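Phosphoglycerol transferase GacH (Streptococcus pyogenes MGAS5005, PDB 6DGM) probably transfers sn-glycerol-1-phosphate onto streptococcal rhamnose polysaccharide, using a manganese-binding sulfatase-family domain of a membrane protein. Local coordinates at residues K69-K72 with N73-A77; N282-I285 with E286-Y289. One frame throughout, in Å; residues are numbered along the deposited sequence.

In the fold
From the N terminus, the chain first reaches interaction 1 (69-77), near the C-terminal end of helix 66-74, where a short turn delivers the backbone into strand 77-81 of the large mixed sheet. Interaction 2 (282-289) follows much later, in the loop that leaves strand 263-269 and returns through strand 290-297. Each contact closes only its own local turn; the two are in series, neither nested nor crossed, and do not touch, their nearest atoms being about 10 Å apart. Strand 290-297 relates them: interaction 2 leads into it, it runs antiparallel beside strand 77-81, and its residues Asp292 and Ile295 bind side chains of interaction 1. Both lie in the sulfatase-type domain.

Interaction 1: residues K69-K72 with N73-A77; sequences KAIK and NSTTA
Ser74 folds its hydroxyl back onto the carbonyl of Ile71 near the C-terminal end of helix 66-74, just before strand 77-81 of the mixed sheet in this sulfatase-type fold. Its OG stands between the backbone N and the carbonyl carbon (chi1 74°) and donates to Ile71 O over 2.7 Å, tilted little from the carbonyl plane. The backbone N of Ser74 donates to the same Ile71 O at 2.9 Å, but from well above that plane. One residue thus grips a single oxygen with two bonds from different directions. Thr75 adds its methyl, CG2 lying 3.4 Å from Ile71 O, while its OG1 bonds to Ile295 O on strand 290-297.

Asn73 continues the helical pattern, its backbone N reaching Lys69 O at 3.0 Å. Its carboxamide lies back along the helix, and a water that donates to Lys69 O also gives a weak bond to Asn73 OD1. On another side of the turn Ala77 directs its methyl at the helix, where its CB packs 3.7 Å from Lys72 CB. Beyond CG the Lys72 chain bends (chi3 72°), and NZ ends in a salt bridge with Asp292, a further tie between the helix and strand 290-297. Ile71 also packs against that strand, through Phe294 and Trp296. Two acceptors meet where the turn reverses: Lys72 O lies 2.9 Å from Thr75 O, and the ammonium NZ of Lys303 hydrogen-bonds to both.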
ATOM      1  N   LYS A  69       5.928  10.937 -12.181  1.00 19.62           N
ATOM      2  CA  LYS A  69       6.396  10.102 -13.278  1.00 21.53           C
ATOM      3  C   LYS A  69       7.915  10.041 -13.305  1.00 22.48           C
ATOM      4  O   LYS A  69       8.495   8.982 -13.575  1.00 22.90           O
ATOM      5  CB  LYS A  69       5.849  10.586 -14.609  1.00 24.35           C
ATOM      6  CG  LYS A  69       4.356  10.290 -14.764  1.00 31.26           C
ATOM      7  CD  LYS A  69       3.958  10.200 -16.225  1.00 42.22           C
ATOM      8  CE  LYS A  69       3.782  11.564 -16.853  1.00 49.53           C
ATOM      9  NZ  LYS A  69       2.338  11.835 -17.150  1.00 51.75           N
ATOM     10  N   ALA A  70       8.573  11.160 -13.001  1.00 22.33           N
ATOM     11  CA  ALA A  70      10.026  11.173 -12.957  1.00 23.18           C
ATOM     12  C   ALA A  70      10.543  10.313 -11.810  1.00 22.03           C
ATOM     13  O   ALA A  70      11.573   9.641 -11.944  1.00 23.22           O
ATOM     14  CB  ALA A  70      10.515  12.604 -12.803  1.00 24.77           C
ATOM     15  N   ILE A  71       9.864  10.350 -10.668  1.00 20.81           N
ATOM     16  CA  ILE A  71      10.237   9.478  -9.560  1.00 21.55           C
ATOM     17  C   ILE A  71      10.109   8.018  -9.978  1.00 21.96           C
ATOM     18  O   ILE A  71      11.019   7.207  -9.760  1.00 21.53           O
ATOM     19  CB  ILE A  71       9.394   9.806  -8.314  1.00 22.01           C
ATOM     20  CG1 ILE A  71       9.759  11.192  -7.788  1.00 22.72           C
ATOM     21  CG2 ILE A  71       9.601   8.724  -7.253  1.00 23.17           C
ATOM     22  CD1 ILE A  71       8.661  11.830  -6.955  1.00 23.96           C
ATOM     23  N   LYS A  72       8.985   7.662 -10.612  1.00 22.74           N
ATOM     24  CA  LYS A  72       8.777   6.280 -11.037  1.00 22.37           C
ATOM     25  C   LYS A  72       9.886   5.820 -11.982  1.00 22.82           C
ATOM     26  O   LYS A  72      10.326   4.665 -11.930  1.00 22.88           O
ATOM     27  CB  LYS A  72       7.407   6.138 -11.705  1.00 21.10           C
ATOM     28  CG  LYS A  72       6.219   6.317 -10.756  1.00 19.46           C
ATOM     29  CD  LYS A  72       4.872   6.109 -11.459  1.00 19.75           C
ATOM     30  CE  LYS A  72       4.630   4.642 -11.785  1.00 20.86           C
ATOM     31  NZ  LYS A  72       3.470   4.447 -12.693  1.00 21.44           N
ATOM     32  N   ASN A  73      10.357   6.714 -12.852  1.00 22.61           N
ATOM     33  CA  ASN A  73      11.410   6.342 -13.781  1.00 25.88           C
ATOM     34  C   ASN A  73      12.742   6.089 -13.080  1.00 28.46           C
ATOM     35  O   ASN A  73      13.605   5.424 -13.659  1.00 31.57           O
ATOM     36  CB  ASN A  73      11.586   7.440 -14.834  1.00 31.81           C
ATOM     37  CG  ASN A  73      10.480   7.443 -15.868  1.00 38.92           C
ATOM     38  OD1 ASN A  73       9.880   6.404 -16.164  1.00 41.51           O
ATOM     39  ND2 ASN A  73      10.204   8.618 -16.431  1.00 43.19           N
ATOM     40  N   SER A  74      12.911   6.586 -11.846  1.00 27.24           N
ATOM     41  CA  SER A  74      14.193   6.585 -11.152  1.00 29.00           C
ATOM     42  C   SER A  74      14.341   5.455 -10.147  1.00 24.99           C
ATOM     43  O   SER A  74      15.428   5.279  -9.586  1.00 25.82           O
ATOM     44  CB  SER A  74      14.383   7.902 -10.378  1.00 32.49           C
ATOM     45  OG  SER A  74      13.563   7.958  -9.199  1.00 32.80           O
ATOM     46  N   THR A  75      13.287   4.702  -9.888  1.00 21.99           N
ATOM     47  CA  THR A  75      13.315   3.744  -8.797  1.00 21.72           C
ATOM     48  C   THR A  75      12.303   2.653  -9.102  1.00 22.33           C
ATOM     49  O   THR A  75      11.541   2.740 -10.067  1.00 23.52           O
ATOM     50  CB  THR A  75      13.005   4.435  -7.462  1.00 21.93           C
ATOM     51  OG1 THR A  75      13.332   3.546  -6.392  1.00 22.90           O
ATOM     52  CG2 THR A  75      11.540   4.855  -7.375  1.00 21.82           C
ATOM     53  N   THR A  76      12.303   1.629  -8.264  1.00 22.47           N
ATOM     54  CA  THR A  76      11.318   0.561  -8.392  1.00 21.74           C
ATOM     55  C   THR A  76       9.920   1.149  -8.381  1.00 20.33           C
ATOM     56  O   THR A  76       9.550   1.879  -7.461  1.00 19.45           O
ATOM     57  CB  THR A  76      11.495  -0.416  -7.228  1.00 21.92           C
ATOM     58  OG1 THR A  76      12.834  -0.918  -7.255  1.00 22.40           O
ATOM     59  CG2 THR A  76      10.494  -1.568  -7.304  1.00 21.24           C
ATOM     60  N   ALA A  77       9.140   0.846  -9.414  1.00 19.77           N
ATOM     61  CA  ALA A  77       7.855   1.514  -9.576  1.00 18.94           C
ATOM     62  C   ALA A  77       7.063   0.830 -10.677  1.00 19.42           C
ATOM     63  O   ALA A  77       7.615   0.094 -11.499  1.00 20.89           O
ATOM     64  CB  ALA A  77       8.037   2.995  -9.926  1.00 19.62           C
TER
HETATM   65  O   HOH W   1       7.117   7.201 -15.327  1.00 34.99           O

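Interaction 2: residues N282-I285 with E286-Y289; sequences NKHI and ENKY
Glu286 turns its side chain back beside His284, against the direction of the chain. From CB, which is tied to the peptide after Ile285, CG takes the position between the backbone N and the carbonyl carbon (chi1 67°), and a second bend there (chi2 -87°) brings the carboxylate back against the preceding backbone. CD and OE1 then meet the main chain of His284, OE1 lying 3.3 Å from His284 C. The other oxygen, OE2, comes alongside the imidazole at 3.5 Å from His284 CD2. The two side chains run side by side in the same direction, ring and carboxylate planes 32° apart, in van der Waals contact without a hydrogen bond. Ile285 N is buried here with no partner in the model; Glu286 OE1 is 3.4 Å from Ile285 N, at too poor an angle to bond.

Two backbone bonds shape the turn: Asn287 N to His284 O at 3.0 Å, and Lys288 N to Ile285 O, also 3.0 Å; a third, Tyr289 N to Glu286 O, continues the series. Side by side with Ile285, the extended Lys288 chain brings its CD to 4.0 Å from Ile285 CD1, while its CG lies over one face of the Tyr289 ring, toward the rim. Lys288 NZ goes on to a salt bridge with Asp278, and the lysine makes a cation-pi contact with Tyr85. The successive backbone bonds from N of one residue to O three residues earlier define a 3-10 turn on the surface loop before strand 290-297, with the Tyr289 side chain about 7 Å from that of the manganese ligand His271.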
ATOM      1  N   ASN A 282     -12.745   2.264 -22.667  1.00 34.66           N
ATOM      2  CA  ASN A 282     -12.685   1.832 -24.064  1.00 41.10           C
ATOM      3  C   ASN A 282     -11.997   0.500 -24.322  1.00 42.90           C
ATOM      4  O   ASN A 282     -10.925   0.460 -24.936  1.00 47.53           O
ATOM      5  CB  ASN A 282     -11.960   2.912 -24.897  1.00 47.91           C
ATOM      6  CG  ASN A 282     -12.073   2.686 -26.402  1.00 54.55           C
ATOM      7  OD1 ASN A 282     -12.986   2.007 -26.874  1.00 57.39           O
ATOM      8  ND2 ASN A 282     -11.144   3.263 -27.161  1.00 56.18           N
ATOM      9  N   LYS A 283     -12.608  -0.604 -23.910  1.00 40.75           N
ATOM     10  CA  LYS A 283     -12.086  -1.949 -24.162  1.00 46.92           C
ATOM     11  C   LYS A 283     -10.804  -2.268 -23.390  1.00 43.02           C
ATOM     12  O   LYS A 283     -10.265  -3.374 -23.542  1.00 46.81           O
ATOM     13  CB  LYS A 283     -11.810  -2.234 -25.652  1.00 55.56           C
ATOM     14  CG  LYS A 283     -13.006  -2.087 -26.582  1.00 62.05           C
ATOM     15  CD  LYS A 283     -12.563  -1.901 -28.041  1.00 65.10           C
ATOM     16  CE  LYS A 283     -12.860  -3.126 -28.903  1.00 66.67           C
ATOM     17  NZ  LYS A 283     -11.991  -3.189 -30.124  1.00 66.84           N
ATOM     18  N   HIS A 284     -10.271  -1.331 -22.609  1.00 37.68           N
ATOM     19  CA  HIS A 284      -9.147  -1.600 -21.717  1.00 34.34           C
ATOM     20  C   HIS A 284      -9.643  -1.444 -20.286  1.00 30.68           C
ATOM     21  O   HIS A 284      -9.131  -0.610 -19.527  1.00 27.77           O
ATOM     22  CB  HIS A 284      -7.998  -0.628 -21.968  1.00 39.58           C
ATOM     23  CG  HIS A 284      -7.187  -0.961 -23.179  1.00 49.28           C
ATOM     24  ND1 HIS A 284      -7.757  -1.265 -24.396  1.00 53.14           N
ATOM     25  CD2 HIS A 284      -5.847  -1.048 -23.357  1.00 51.05           C
ATOM     26  CE1 HIS A 284      -6.803  -1.524 -25.273  1.00 55.32           C
ATOM     27  NE2 HIS A 284      -5.635  -1.399 -24.667  1.00 54.01           N
ATOM     28  N   ILE A 285     -10.658  -2.239 -19.925  1.00 27.57           N
ATOM     29  CA  ILE A 285     -11.298  -2.106 -18.620  1.00 29.11           C
ATOM     30  C   ILE A 285     -10.349  -2.454 -17.488  1.00 25.69           C
ATOM     31  O   ILE A 285     -10.598  -2.073 -16.338  1.00 24.21           O
ATOM     32  CB  ILE A 285     -12.603  -2.930 -18.575  1.00 33.89           C
ATOM     33  CG1 ILE A 285     -13.479  -2.492 -17.391  1.00 35.22           C
ATOM     34  CG2 ILE A 285     -12.302  -4.424 -18.483  1.00 36.62           C
ATOM     35  CD1 ILE A 285     -14.053  -1.081 -17.518  1.00 36.37           C
ATOM     36  N   GLU A 286      -9.250  -3.161 -17.768  1.00 25.94           N
ATOM     37  CA  GLU A 286      -8.286  -3.414 -16.703  1.00 25.30           C
ATOM     38  C   GLU A 286      -7.818  -2.109 -16.067  1.00 24.31           C
ATOM     39  O   GLU A 286      -7.523  -2.074 -14.865  1.00 22.94           O
ATOM     40  CB  GLU A 286      -7.102  -4.237 -17.230  1.00 26.82           C
ATOM     41  CG  GLU A 286      -6.209  -3.528 -18.245  1.00 32.01           C
ATOM     42  CD  GLU A 286      -6.704  -3.665 -19.682  1.00 38.72           C
ATOM     43  OE1 GLU A 286      -7.828  -4.172 -19.895  1.00 41.22           O
ATOM     44  OE2 GLU A 286      -5.954  -3.270 -20.600  1.00 42.06           O
ATOM     45  N   ASN A 287      -7.782  -1.014 -16.844  1.00 23.92           N
ATOM     46  CA  ASN A 287      -7.282   0.256 -16.327  1.00 22.02           C
ATOM     47  C   ASN A 287      -8.217   0.891 -15.308  1.00 20.36           C
ATOM     48  O   ASN A 287      -7.825   1.854 -14.649  1.00 20.90           O
ATOM     49  CB  ASN A 287      -7.010   1.221 -17.482  1.00 23.72           C
ATOM     50  CG  ASN A 287      -5.748   0.860 -18.249  1.00 29.16           C
ATOM     51  OD1 ASN A 287      -4.763   0.419 -17.663  1.00 31.09           O
ATOM     52  ND2 ASN A 287      -5.776   1.038 -19.558  1.00 32.59           N
ATOM     53  N   LYS A 288      -9.428   0.364 -15.144  1.00 19.36           N
ATOM     54  CA  LYS A 288     -10.285   0.836 -14.059  1.00 18.24           C
ATOM     55  C   LYS A 288      -9.725   0.476 -12.687  1.00 18.12           C
ATOM     56  O   LYS A 288     -10.149   1.071 -11.692  1.00 18.40           O
ATOM     57  CB  LYS A 288     -11.686   0.271 -14.255  1.00 19.63           C
ATOM     58  CG  LYS A 288     -12.731   0.736 -13.280  1.00 20.25           C
ATOM     59  CD  LYS A 288     -14.114   0.236 -13.742  1.00 22.29           C
ATOM     60  CE  LYS A 288     -15.164   0.423 -12.663  1.00 23.05           C
ATOM     61  NZ  LYS A 288     -16.504  -0.066 -13.147  1.00 24.30           N
ATOM     62  N   TYR A 289      -8.766  -0.460 -12.615  1.00 18.15           N
ATOM     63  CA  TYR A 289      -8.262  -0.975 -11.347  1.00 18.45           C
ATOM     64  C   TYR A 289      -6.745  -0.907 -11.236  1.00 18.85           C
ATOM     65  O   TYR A 289      -6.164  -1.617 -10.406  1.00 20.90           O
ATOM     66  CB  TYR A 289      -8.748  -2.416 -11.129  1.00 18.31           C
ATOM     67  CG  TYR A 289     -10.252  -2.498 -11.113  1.00 19.01           C
ATOM     68  CD1 TYR A 289     -10.959  -2.243  -9.950  1.00 19.40           C
ATOM     69  CD2 TYR A 289     -10.978  -2.781 -12.274  1.00 20.52           C
ATOM     70  CE1 TYR A 289     -12.339  -2.306  -9.918  1.00 20.95           C
ATOM     71  CE2 TYR A 289     -12.372  -2.831 -12.255  1.00 22.85           C
ATOM     72  CZ  TYR A 289     -13.043  -2.590 -11.073  1.00 23.14           C
ATOM     73  OH  TYR A 289     -14.415  -2.630 -11.045  1.00 24.26           O
TER